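Local coordinates for Galactose/lactose metabolism regulatory protein GAL80 (Saccharomyces cerevisiae, PDB 3BTV) that represses the yeast galactose and lactose metabolic genes by binding the activator GAL4 and blocking its action when no inducing sugar is present, at residues 194-198 with 199-203. The protein carries 1 engineered substitution. Numbering follows the deposited sequence.
Sequences VKSPK and YIYEI
Y199 lays the CD2-CE2 side of its ring against P197 CB at an oblique angle, CE2 lying 3.5 Å from P197 CB. Its chi1 of 84° sets CG between the backbone N and the carbonyl carbon, which turns the ring back alongside the proline. I200 follows, its side chain slanting across the pyrrolidine: CD1 sits 3.5 Å from P197 CD, and CG1 also passes over the rim of one face of the Y199 ring. The I200 amide gives P197 O a weak hydrogen bond (3.3 Å). With the firmer bond from Y201 N to K198 O (3.0 Å), this i to i+3 pairing marks a short 3-10 turn, set in the surface loop that joins strand 191-193 to helix 209-225 in the C-terminal domain. The Y201 ring runs back toward S196 with its edge to the backbone, CE1 standing 3.2 Å from P197 O, while OH reaches S196 CB at 3.5 Å. R192 makes a cation-pi contact with this ring and W187 touches it, so an alanine in place of Y201 would probably deprive the arginine of its aromatic partner and open a gap beside S196 CB and P197 O. E202 OE1 makes a weak hydrogen bond to T260 OG1.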
loop_
_atom_site.group_PDB
_atom_site.type_symbol
_atom_site.label_atom_id
_atom_site.label_comp_id
_atom_site.label_asym_id
_atom_site.label_seq_id
_atom_site.Cartn_x
_atom_site.Cartn_y
_atom_site.Cartn_z
ATOM N N VAL B 194 -29.629 -10.021 3.672
ATOM C CA VAL B 194 -30.914 -9.824 3.008
ATOM C C VAL B 194 -31.633 -8.591 3.549
ATOM O O VAL B 194 -32.316 -7.883 2.809
ATOM C CB VAL B 194 -31.820 -11.056 3.172
ATOM C CG1 VAL B 194 -32.019 -11.374 4.647
ATOM C CG2 VAL B 194 -33.151 -10.836 2.475
ATOM N N LYS B 195 -31.458 -8.337 4.842
ATOM C CA LYS B 195 -32.108 -7.222 5.523
ATOM C C LYS B 195 -31.545 -5.859 5.109
ATOM O O LYS B 195 -32.077 -4.820 5.497
ATOM C CB LYS B 195 -31.978 -7.406 7.041
ATOM C CG LYS B 195 -32.616 -6.314 7.894
ATOM C CD LYS B 195 -32.142 -6.408 9.343
ATOM C CE LYS B 195 -32.694 -5.278 10.201
ATOM N NZ LYS B 195 -34.154 -5.425 10.452
ATOM N N SER B 196 -30.477 -5.860 4.315
ATOM C CA SER B 196 -29.781 -4.617 3.975
ATOM C C SER B 196 -30.386 -3.833 2.812
ATOM O O SER B 196 -30.711 -4.401 1.764
ATOM C CB SER B 196 -28.294 -4.872 3.713
ATOM O OG SER B 196 -27.533 -4.690 4.892
ATOM N N PRO B 197 -30.517 -2.511 3.004
ATOM C CA PRO B 197 -31.055 -1.532 2.052
ATOM C C PRO B 197 -30.346 -1.609 0.710
ATOM O O PRO B 197 -29.122 -1.491 0.661
ATOM C CB PRO B 197 -30.741 -0.191 2.717
ATOM C CG PRO B 197 -30.659 -0.496 4.167
ATOM C CD PRO B 197 -30.104 -1.882 4.271
ATOM N N LYS B 198 -31.111 -1.792 -0.360
ATOM C CA LYS B 198 -30.549 -1.923 -1.701
ATOM C C LYS B 198 -29.736 -0.695 -2.114
ATOM O O LYS B 198 -28.730 -0.817 -2.809
ATOM C CB LYS B 198 -31.659 -2.160 -2.733
ATOM C CG LYS B 198 -32.778 -3.094 -2.286
ATOM C CD LYS B 198 -33.903 -3.121 -3.322
ATOM C CE LYS B 198 -35.123 -3.890 -2.826
ATOM N NZ LYS B 198 -36.250 -3.848 -3.807
ATOM N N TYR B 199 -30.171 0.487 -1.686
ATOM C CA TYR B 199 -29.572 1.735 -2.159
ATOM C C TYR B 199 -28.109 1.907 -1.753
ATOM O O TYR B 199 -27.382 2.684 -2.370
ATOM C CB TYR B 199 -30.379 2.944 -1.683
ATOM C CG TYR B 199 -30.047 3.411 -0.283
ATOM C CD1 TYR B 199 -29.158 4.460 -0.074
ATOM C CD2 TYR B 199 -30.631 2.815 0.829
ATOM C CE1 TYR B 199 -28.853 4.899 1.203
ATOM C CE2 TYR B 199 -30.331 3.246 2.112
ATOM C CZ TYR B 199 -29.442 4.288 2.291
ATOM O OH TYR B 199 -29.137 4.725 3.560
ATOM N N ILE B 200 -27.690 1.195 -0.712
ATOM C CA ILE B 200 -26.315 1.265 -0.226
ATOM C C ILE B 200 -25.335 0.683 -1.241
ATOM O O ILE B 200 -24.129 0.908 -1.148
ATOM C CB ILE B 200 -26.152 0.464 1.074
ATOM C CG1 ILE B 200 -27.318 0.731 2.021
ATOM C CG2 ILE B 200 -24.847 0.792 1.740
ATOM C CD1 ILE B 200 -27.254 -0.093 3.288
ATOM N N TYR B 201 -25.869 -0.062 -2.207
ATOM C CA TYR B 201 -25.070 -0.843 -3.140
ATOM C C TYR B 201 -25.196 -0.372 -4.581
ATOM O O TYR B 201 -24.724 -1.042 -5.501
ATOM C CB TYR B 201 -25.482 -2.310 -3.039
ATOM C CG TYR B 201 -25.409 -2.824 -1.623
ATOM C CD1 TYR B 201 -26.540 -2.877 -0.820
ATOM C CD2 TYR B 201 -24.194 -3.224 -1.077
ATOM C CE1 TYR B 201 -26.465 -3.331 0.491
ATOM C CE2 TYR B 201 -24.106 -3.681 0.224
ATOM C CZ TYR B 201 -25.242 -3.732 1.004
ATOM O OH TYR B 201 -25.147 -4.191 2.294
ATOM N N GLU B 202 -25.835 0.777 -4.767
ATOM C CA GLU B 202 -26.110 1.312 -6.095
ATOM C C GLU B 202 -25.325 2.601 -6.254
ATOM O O GLU B 202 -25.376 3.455 -5.377
ATOM C CB GLU B 202 -27.619 1.573 -6.253
ATOM C CG GLU B 202 -27.987 2.600 -7.323
ATOM C CD GLU B 202 -27.746 2.106 -8.744
ATOM O OE1 GLU B 202 -27.677 0.876 -8.954
ATOM O OE2 GLU B 202 -27.633 2.956 -9.653
ATOM N N ILE B 203 -24.596 2.743 -7.360
ATOM C CA ILE B 203 -23.695 3.885 -7.514
ATOM C C ILE B 203 -24.495 5.192 -7.567
ATOM O O ILE B 203 -25.655 5.208 -7.996
ATOM C CB ILE B 203 -22.786 3.745 -8.761
ATOM C CG1 ILE B 203 -21.622 4.739 -8.694
ATOM C CG2 ILE B 203 -23.593 3.926 -10.035
ATOM C CD1 ILE B 203 -21.033 5.078 -10.040
#